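Local structure of homoserine dehydrogenase (Staphylococcus aureus M1064, 4PG7) at residues A[127-136]-A[227-238]; A[376-384]-A[435-443]. The protein catalyses the NAD(P)-dependent interconversion of aspartate semialdehyde and homoserine in the aspartate pathway of amino-acid biosynthesis. All blocks are in the same frame, centred on the assembly; numbering follows the deposited sequence.

How the contacts relate
Contact 1 sits towards the middle of the subunit, its centre about 12 Å from the centre of the chain, and contact 2 lies further out, about 28 Å from it; their nearest atoms are about 15 Å apart, and they share no helix or strand. Contact 1 packs a helix of the nucleotide-binding domain against helix 220-234 of the next domain through apolar side chains, with an alanine at the middle, and one tyrosine-glutamate hydrogen bond. Contact 2 pairs two strands of the C-terminal domain by backbone hydrogen bonds. Each is partly buried, and in neither does another protein chain touch the segments. Contact 2 alone carries residues of the pocket that holds free lysine.

Contact 1 of 2, residues A[127-136]-A[227-238]; sequences LLAVHLKLLE and VITSYLSFNQVI
Leu127 meets helix 220-234 through its carbonyl oxygen, with the CD1 methyl of Ile228 3.5 Å from its O. Leu128, the N-cap residue of helix 129-141, sets CA against that same methyl, while its backbone N gives a hydrogen bond to His131 ND1, in the plane of the imidazole, that ties the first turn together. Ala129 comes closest by backbone to Val237 and points its methyl into the second segment: CB lies 3.6 Å from Val227 CG1 and 3.8 Å from Tyr231 CB. Val130 crosses Val237 at about a right angle, CG2 to CG1 3.6 Å, and its N-H binds a water that donates to Ile238 O, bridging the helix start to the chain beyond the other helix. This is a helix-helix joint between the nucleotide-binding domain and the domain that follows, the axes running 43° apart, with Tyr231 as a knob in the hole formed by Ala129, Leu132, Lys133 and Glu136. Leu132 sends CD1 to Ile228 CD1 and lays CB 3.9 Å from Tyr231 CE2. Lys133 crosses the tyrosine with its aliphatic part and turns its ammonium to Asp137. With CG anti to the backbone N (chi1 -177°), the Tyr231 ring enters the hole and brings its OH to Glu136 at one side of it, where OE1 accepts the phenol's hydrogen bond at 2.6 Å, near the ring plane and with the carboxylate turned 69° from it.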
# COMPACT_ATOMS: atom_id res chain seq x y z
N LEU A 127 10.49 -20.99 2.58
CA LEU A 127 9.79 -21.11 3.87
C LEU A 127 8.29 -20.86 3.70
O LEU A 127 7.87 -19.92 3.03
CB LEU A 127 10.30 -20.10 4.89
CG LEU A 127 11.51 -20.38 5.81
CD1 LEU A 127 12.19 -21.74 5.61
CD2 LEU A 127 12.42 -19.19 5.90
N LEU A 128 7.49 -21.70 4.35
CA LEU A 128 6.04 -21.59 4.33
C LEU A 128 5.59 -21.32 5.76
O LEU A 128 6.44 -21.16 6.66
CB LEU A 128 5.43 -22.86 3.74
CG LEU A 128 5.71 -23.02 2.24
CD1 LEU A 128 5.42 -24.43 1.73
CD2 LEU A 128 4.94 -22.01 1.42
N ALA A 129 4.28 -21.26 5.97
CA ALA A 129 3.74 -20.83 7.24
C ALA A 129 4.13 -21.79 8.37
O ALA A 129 4.46 -21.35 9.46
CB ALA A 129 2.23 -20.70 7.17
N VAL A 130 4.07 -23.09 8.09
CA VAL A 130 4.44 -24.13 9.07
C VAL A 130 5.84 -23.83 9.62
O VAL A 130 6.07 -23.86 10.83
CB VAL A 130 4.40 -25.54 8.44
CG1 VAL A 130 5.02 -26.58 9.38
CG2 VAL A 130 2.96 -25.95 8.14
N HIS A 131 6.74 -23.49 8.70
CA HIS A 131 8.12 -23.24 9.04
C HIS A 131 8.29 -21.96 9.85
O HIS A 131 9.01 -21.95 10.86
CB HIS A 131 8.96 -23.25 7.76
CG HIS A 131 8.78 -24.50 6.95
ND1 HIS A 131 8.19 -24.52 5.70
CD2 HIS A 131 9.01 -25.79 7.27
CE1 HIS A 131 8.13 -25.76 5.26
NE2 HIS A 131 8.61 -26.55 6.20
N LEU A 132 7.66 -20.88 9.41
CA LEU A 132 7.78 -19.59 10.09
C LEU A 132 7.22 -19.65 11.50
O LEU A 132 7.74 -19.01 12.41
CB LEU A 132 7.08 -18.48 9.31
CG LEU A 132 7.66 -18.15 7.93
CD1 LEU A 132 6.74 -17.17 7.20
CD2 LEU A 132 9.08 -17.61 8.03
N LYS A 133 6.15 -20.42 11.66
CA LYS A 133 5.50 -20.57 12.95
C LYS A 133 6.44 -21.24 13.94
O LYS A 133 6.69 -20.70 15.02
CB LYS A 133 4.22 -21.40 12.78
CG LYS A 133 3.58 -21.86 14.07
CD LYS A 133 3.23 -20.70 14.99
CE LYS A 133 2.25 -21.14 16.07
NZ LYS A 133 2.25 -20.19 17.22
N LEU A 134 6.95 -22.41 13.56
CA LEU A 134 7.82 -23.17 14.45
C LEU A 134 9.12 -22.41 14.75
O LEU A 134 9.63 -22.49 15.86
CB LEU A 134 8.09 -24.58 13.88
CG LEU A 134 9.17 -24.83 12.82
CD1 LEU A 134 10.58 -25.01 13.42
CD2 LEU A 134 8.81 -26.07 12.04
N LEU A 135 9.64 -21.65 13.78
CA LEU A 135 10.84 -20.86 14.03
C LEU A 135 10.56 -19.65 14.93
O LEU A 135 11.36 -19.35 15.83
CB LEU A 135 11.52 -20.42 12.71
CG LEU A 135 12.12 -21.57 11.89
CD1 LEU A 135 12.48 -21.13 10.48
CD2 LEU A 135 13.36 -22.13 12.59
N GLU A 136 9.45 -18.96 14.70
CA GLU A 136 9.07 -17.84 15.56
C GLU A 136 8.90 -18.27 17.04
O GLU A 136 9.34 -17.54 17.94
CB GLU A 136 7.79 -17.17 15.06
CG GLU A 136 8.01 -16.26 13.86
CD GLU A 136 6.82 -15.37 13.57
OE1 GLU A 136 5.77 -15.91 13.15
OE2 GLU A 136 6.97 -14.14 13.75
N VAL A 227 -0.24 -18.78 1.10
CA VAL A 227 0.06 -19.38 2.41
C VAL A 227 0.69 -18.35 3.35
O VAL A 227 0.26 -18.17 4.48
CB VAL A 227 1.00 -20.59 2.31
CG1 VAL A 227 1.38 -21.09 3.70
CG2 VAL A 227 0.37 -21.72 1.51
N ILE A 228 1.69 -17.65 2.85
CA ILE A 228 2.39 -16.65 3.65
C ILE A 228 1.47 -15.49 4.02
O ILE A 228 1.42 -15.07 5.17
CB ILE A 228 3.63 -16.10 2.92
CG1 ILE A 228 4.68 -17.19 2.66
CG2 ILE A 228 4.28 -14.97 3.72
CD1 ILE A 228 5.21 -17.86 3.91
N THR A 229 0.77 -14.95 3.03
CA THR A 229 -0.13 -13.84 3.27
C THR A 229 -1.24 -14.21 4.29
O THR A 229 -1.62 -13.37 5.12
CB THR A 229 -0.71 -13.32 1.96
OG1 THR A 229 0.37 -12.93 1.11
CG2 THR A 229 -1.61 -12.12 2.20
N SER A 230 -1.72 -15.45 4.25
CA SER A 230 -2.72 -15.94 5.20
C SER A 230 -2.15 -16.00 6.62
O SER A 230 -2.84 -15.67 7.59
CB SER A 230 -3.21 -17.33 4.80
OG SER A 230 -3.90 -17.31 3.56
N TYR A 231 -0.90 -16.42 6.72
CA TYR A 231 -0.22 -16.46 8.02
C TYR A 231 -0.05 -15.05 8.62
O TYR A 231 -0.35 -14.83 9.78
CB TYR A 231 1.14 -17.15 7.88
CG TYR A 231 1.86 -17.28 9.20
CD1 TYR A 231 1.30 -17.99 10.25
CD2 TYR A 231 3.10 -16.67 9.40
CE1 TYR A 231 1.95 -18.10 11.46
CE2 TYR A 231 3.77 -16.78 10.61
CZ TYR A 231 3.19 -17.49 11.63
OH TYR A 231 3.85 -17.59 12.82
N LEU A 232 0.40 -14.11 7.80
CA LEU A 232 0.57 -12.74 8.23
C LEU A 232 -0.76 -12.02 8.48
O LEU A 232 -0.86 -11.26 9.43
CB LEU A 232 1.39 -11.96 7.20
CG LEU A 232 2.83 -12.46 7.03
CD1 LEU A 232 3.53 -11.72 5.92
CD2 LEU A 232 3.62 -12.33 8.34
N SER A 233 -1.79 -12.29 7.67
CA SER A 233 -3.10 -11.63 7.82
C SER A 233 -3.98 -12.20 8.92
O SER A 233 -4.65 -11.46 9.64
CB SER A 233 -3.89 -11.70 6.50
OG SER A 233 -3.20 -11.04 5.46
N PHE A 234 -4.03 -13.52 9.02
CA PHE A 234 -4.99 -14.19 9.87
C PHE A 234 -4.35 -14.90 11.06
O PHE A 234 -5.09 -15.44 11.88
CB PHE A 234 -5.75 -15.25 9.08
CG PHE A 234 -6.37 -14.75 7.82
CD1 PHE A 234 -7.15 -13.60 7.82
CD2 PHE A 234 -6.24 -15.46 6.64
CE1 PHE A 234 -7.73 -13.15 6.66
CE2 PHE A 234 -6.84 -15.02 5.47
CZ PHE A 234 -7.59 -13.87 5.48
N ASN A 235 -3.02 -14.92 11.13
CA ASN A 235 -2.31 -15.68 12.16
C ASN A 235 -2.71 -17.15 12.17
O ASN A 235 -2.77 -17.78 13.22
CB ASN A 235 -2.50 -15.04 13.53
CG ASN A 235 -2.20 -13.55 13.53
OD1 ASN A 235 -1.22 -13.10 12.93
ND2 ASN A 235 -3.05 -12.77 14.19
N GLN A 236 -2.99 -17.70 11.00
CA GLN A 236 -3.35 -19.10 10.85
C GLN A 236 -2.36 -19.74 9.91
O GLN A 236 -1.98 -19.15 8.91
CB GLN A 236 -4.74 -19.25 10.24
CG GLN A 236 -5.86 -18.75 11.12
CD GLN A 236 -6.12 -19.64 12.32
OE1 GLN A 236 -6.20 -19.16 13.45
NE2 GLN A 236 -6.25 -20.93 12.08
N VAL A 237 -1.99 -20.97 10.22
CA VAL A 237 -1.10 -21.74 9.40
C VAL A 237 -1.92 -22.63 8.50
O VAL A 237 -2.68 -23.45 8.98
CB VAL A 237 -0.19 -22.63 10.28
CG1 VAL A 237 0.57 -23.63 9.43
CG2 VAL A 237 0.76 -21.77 11.10
N ILE A 238 -1.76 -22.48 7.19
CA ILE A 238 -2.32 -23.46 6.25
C ILE A 238 -1.18 -24.11 5.50
O ILE A 238 -0.10 -23.56 5.43
CB ILE A 238 -3.31 -22.81 5.25
CG1 ILE A 238 -2.62 -21.85 4.28
CG2 ILE A 238 -4.41 -22.09 6.02
CD1 ILE A 238 -3.55 -21.29 3.22
O HOH W 1 2.60 -23.78 5.66

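Contact 2 of 2, residues A[376-384]-A[435-443]; sequences NFFVVVNHV and YEVDKVYPV. With LYS (lysine), chain K.
Phe378 and Tyr441 lie side by side and point the same way from one face of the sheet, Phe378 CD2 3.8 Å from Tyr441 CD2. Their backbones are bonded in both directions: Phe378 N to Tyr441 O at 2.7 Å, and Tyr441 N back to Phe378 O. On the other face Val379 and Val440 are likewise side by side, and Val440 CG1 also reaches the Phe377 ring, 3.7 Å from its CD1. Val443 sets CG2 against the backbone at Phe377 and Phe378, and Asn376 reaches back to its carbonyl, ND2 donating to Val443 O from above the carbonyl plane; Asn376 OD1 is taken by Gly421 N.

These antiparallel strands belong to the C-terminal domain, an ACT-type module, where strand 375-382 pairs on its other edge with strand 414-422 and strand 436-444 joins strand 278-289. The pairing is interrupted by a classic beta bulge: Asp438 and Lys439 both face Val380. Val380 O accepts from Asp438 N, and Val380 N donates to Lys439 O at 2.9 Å, nearly straight at 174°.

Asp438 runs alongside Val380, its CB 3.2 Å from Asn382 OD1, while Asn382 ND2 is hydrogen-bonded to Ser414 OG. Asp438 CG stands anti to the backbone N (chi1 178°), carrying OD1 to 2.6 Å from the O atom of the bound lysine, so close for two oxygens that one of the acid groups probably holds a proton. Lys439 extends beside the ligand, its CD 3.5 Å from the ligand CD, and its NZ donates a hydrogen bond to Tyr441 OH and makes a salt bridge with Asp255; Arg246, Gly250 and Thr252 complete the lysine pocket.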
# COMPACT_ATOMS: atom_id res chain seq x y z
N ASN A 376 -19.74 -15.40 -6.96
CA ASN A 376 -20.08 -15.09 -8.32
C ASN A 376 -19.23 -15.93 -9.26
O ASN A 376 -18.06 -16.22 -8.96
CB ASN A 376 -19.86 -13.61 -8.59
CG ASN A 376 -20.29 -12.75 -7.44
OD1 ASN A 376 -21.42 -12.84 -6.97
ND2 ASN A 376 -19.38 -11.94 -6.93
N PHE A 377 -19.80 -16.28 -10.40
CA PHE A 377 -19.14 -17.25 -11.28
C PHE A 377 -19.27 -16.89 -12.74
O PHE A 377 -20.30 -16.36 -13.16
CB PHE A 377 -19.74 -18.62 -11.04
CG PHE A 377 -19.59 -19.11 -9.63
CD1 PHE A 377 -18.47 -19.85 -9.26
CD2 PHE A 377 -20.57 -18.83 -8.66
CE1 PHE A 377 -18.32 -20.30 -7.95
CE2 PHE A 377 -20.43 -19.29 -7.35
CZ PHE A 377 -19.30 -20.03 -7.01
N PHE A 378 -18.25 -17.27 -13.50
CA PHE A 378 -18.23 -17.15 -14.95
C PHE A 378 -18.19 -18.57 -15.48
O PHE A 378 -17.27 -19.30 -15.20
CB PHE A 378 -16.95 -16.42 -15.37
CG PHE A 378 -16.68 -16.41 -16.86
CD1 PHE A 378 -17.38 -15.59 -17.71
CD2 PHE A 378 -15.61 -17.12 -17.38
CE1 PHE A 378 -17.07 -15.53 -19.07
CE2 PHE A 378 -15.30 -17.06 -18.73
CZ PHE A 378 -16.02 -16.25 -19.57
N VAL A 379 -19.22 -18.96 -16.21
CA VAL A 379 -19.42 -20.34 -16.61
C VAL A 379 -19.43 -20.40 -18.14
O VAL A 379 -20.20 -19.70 -18.77
CB VAL A 379 -20.77 -20.89 -16.11
CG1 VAL A 379 -20.91 -22.35 -16.52
CG2 VAL A 379 -20.89 -20.75 -14.60
N VAL A 380 -18.58 -21.25 -18.72
CA VAL A 380 -18.52 -21.46 -20.17
C VAL A 380 -19.07 -22.83 -20.52
O VAL A 380 -18.62 -23.84 -19.95
CB VAL A 380 -17.08 -21.40 -20.67
CG1 VAL A 380 -17.04 -21.56 -22.18
CG2 VAL A 380 -16.45 -20.08 -20.27
N VAL A 381 -20.06 -22.86 -21.39
CA VAL A 381 -20.71 -24.09 -21.83
C VAL A 381 -20.50 -24.25 -23.34
O VAL A 381 -20.64 -23.27 -24.09
CB VAL A 381 -22.22 -24.14 -21.50
CG1 VAL A 381 -22.42 -24.05 -20.00
CG2 VAL A 381 -22.96 -23.01 -22.18
N ASN A 382 -20.19 -25.47 -23.77
CA ASN A 382 -20.02 -25.78 -25.19
C ASN A 382 -21.08 -26.76 -25.71
O ASN A 382 -21.82 -27.34 -24.93
CB ASN A 382 -18.66 -26.43 -25.48
CG ASN A 382 -17.50 -25.79 -24.77
OD1 ASN A 382 -16.69 -26.47 -24.12
ND2 ASN A 382 -17.35 -24.50 -24.94
N HIS A 383 -21.10 -26.94 -27.03
CA HIS A 383 -22.02 -27.87 -27.71
C HIS A 383 -23.47 -27.55 -27.39
O HIS A 383 -24.28 -28.44 -27.23
CB HIS A 383 -21.68 -29.33 -27.35
CG HIS A 383 -20.22 -29.62 -27.41
ND1 HIS A 383 -19.53 -29.70 -28.60
CD2 HIS A 383 -19.30 -29.81 -26.44
CE1 HIS A 383 -18.25 -29.93 -28.36
NE2 HIS A 383 -18.08 -30.01 -27.05
N VAL A 384 -23.78 -26.26 -27.25
CA VAL A 384 -25.13 -25.86 -26.90
C VAL A 384 -25.91 -25.65 -28.19
O VAL A 384 -25.52 -24.85 -29.03
CB VAL A 384 -25.15 -24.56 -26.09
CG1 VAL A 384 -26.59 -24.23 -25.68
CG2 VAL A 384 -24.24 -24.67 -24.88
N TYR A 435 -25.71 -29.80 -19.95
CA TYR A 435 -24.73 -28.95 -20.59
C TYR A 435 -23.32 -29.39 -20.31
O TYR A 435 -23.00 -29.85 -19.21
CB TYR A 435 -24.84 -27.52 -20.10
CG TYR A 435 -26.09 -26.85 -20.46
CD1 TYR A 435 -26.19 -26.14 -21.65
CD2 TYR A 435 -27.18 -26.88 -19.60
CE1 TYR A 435 -27.35 -25.48 -21.98
CE2 TYR A 435 -28.35 -26.22 -19.92
CZ TYR A 435 -28.44 -25.52 -21.11
OH TYR A 435 -29.60 -24.86 -21.44
N GLU A 436 -22.49 -29.30 -21.35
CA GLU A 436 -21.08 -29.51 -21.21
C GLU A 436 -20.48 -28.22 -20.70
O GLU A 436 -20.48 -27.22 -21.40
CB GLU A 436 -20.46 -29.82 -22.58
CG GLU A 436 -18.97 -30.11 -22.50
CD GLU A 436 -18.64 -31.33 -21.66
OE1 GLU A 436 -19.51 -32.18 -21.40
OE2 GLU A 436 -17.48 -31.43 -21.26
N VAL A 437 -19.96 -28.26 -19.48
CA VAL A 437 -19.34 -27.10 -18.89
C VAL A 437 -17.85 -27.17 -19.20
O VAL A 437 -17.17 -28.07 -18.75
CB VAL A 437 -19.55 -27.07 -17.35
CG1 VAL A 437 -18.78 -25.91 -16.73
CG2 VAL A 437 -21.04 -26.94 -17.03
N ASP A 438 -17.34 -26.20 -19.94
CA ASP A 438 -15.92 -26.18 -20.28
C ASP A 438 -15.15 -25.82 -19.03
O ASP A 438 -14.25 -26.53 -18.61
CB ASP A 438 -15.65 -25.15 -21.36
CG ASP A 438 -14.16 -25.03 -21.72
OD1 ASP A 438 -13.40 -25.99 -21.55
OD2 ASP A 438 -13.75 -23.96 -22.20
N LYS A 439 -15.54 -24.71 -18.39
CA LYS A 439 -14.90 -24.32 -17.17
C LYS A 439 -15.68 -23.23 -16.47
O LYS A 439 -16.59 -22.62 -17.03
CB LYS A 439 -13.51 -23.81 -17.47
CG LYS A 439 -13.49 -22.59 -18.36
CD LYS A 439 -12.13 -22.47 -19.01
CE LYS A 439 -12.07 -21.33 -19.99
NZ LYS A 439 -10.75 -21.37 -20.69
N VAL A 440 -15.27 -22.99 -15.23
CA VAL A 440 -15.89 -22.00 -14.37
C VAL A 440 -14.76 -21.23 -13.74
O VAL A 440 -13.83 -21.82 -13.17
CB VAL A 440 -16.76 -22.67 -13.28
CG1 VAL A 440 -17.33 -21.63 -12.32
CG2 VAL A 440 -17.89 -23.46 -13.90
N TYR A 441 -14.83 -19.91 -13.84
CA TYR A 441 -13.91 -19.03 -13.12
C TYR A 441 -14.72 -18.22 -12.10
O TYR A 441 -15.85 -17.82 -12.39
CB TYR A 441 -13.24 -18.06 -14.07
CG TYR A 441 -12.34 -18.62 -15.13
CD1 TYR A 441 -11.73 -19.85 -15.00
CD2 TYR A 441 -12.02 -17.86 -16.24
CE1 TYR A 441 -10.88 -20.34 -15.99
CE2 TYR A 441 -11.16 -18.33 -17.22
CZ TYR A 441 -10.58 -19.56 -17.08
OH TYR A 441 -9.71 -20.01 -18.06
N PRO A 442 -14.14 -17.94 -10.93
CA PRO A 442 -14.80 -17.00 -10.01
C PRO A 442 -14.81 -15.61 -10.59
O PRO A 442 -14.00 -15.28 -11.46
CB PRO A 442 -13.94 -17.04 -8.73
CG PRO A 442 -12.67 -17.66 -9.13
CD PRO A 442 -12.89 -18.47 -10.38
N VAL A 443 -15.75 -14.80 -10.11
CA VAL A 443 -15.90 -13.42 -10.52
C VAL A 443 -15.87 -12.57 -9.27
O VAL A 443 -16.61 -12.86 -8.31
CB VAL A 443 -17.22 -13.18 -11.28
CG1 VAL A 443 -17.39 -11.73 -11.63
CG2 VAL A 443 -17.29 -14.06 -12.53
N LYS K . -8.93 -24.11 -23.99
CA LYS K . -9.00 -24.96 -22.75
C LYS K . -10.34 -25.66 -22.59
O LYS K . -10.77 -25.97 -21.46
CB LYS K . -8.72 -24.11 -21.51
CG LYS K . -8.41 -24.92 -20.27
CD LYS K . -9.26 -24.50 -19.08
CE LYS K . -9.00 -25.44 -17.92
NZ LYS K . -9.80 -25.11 -16.71
OXT LYS K . -11.01 -25.96 -23.59
O HOH W 2 -17.06 -14.59 -6.18
O HOH W 3 -23.68 -28.95 -23.89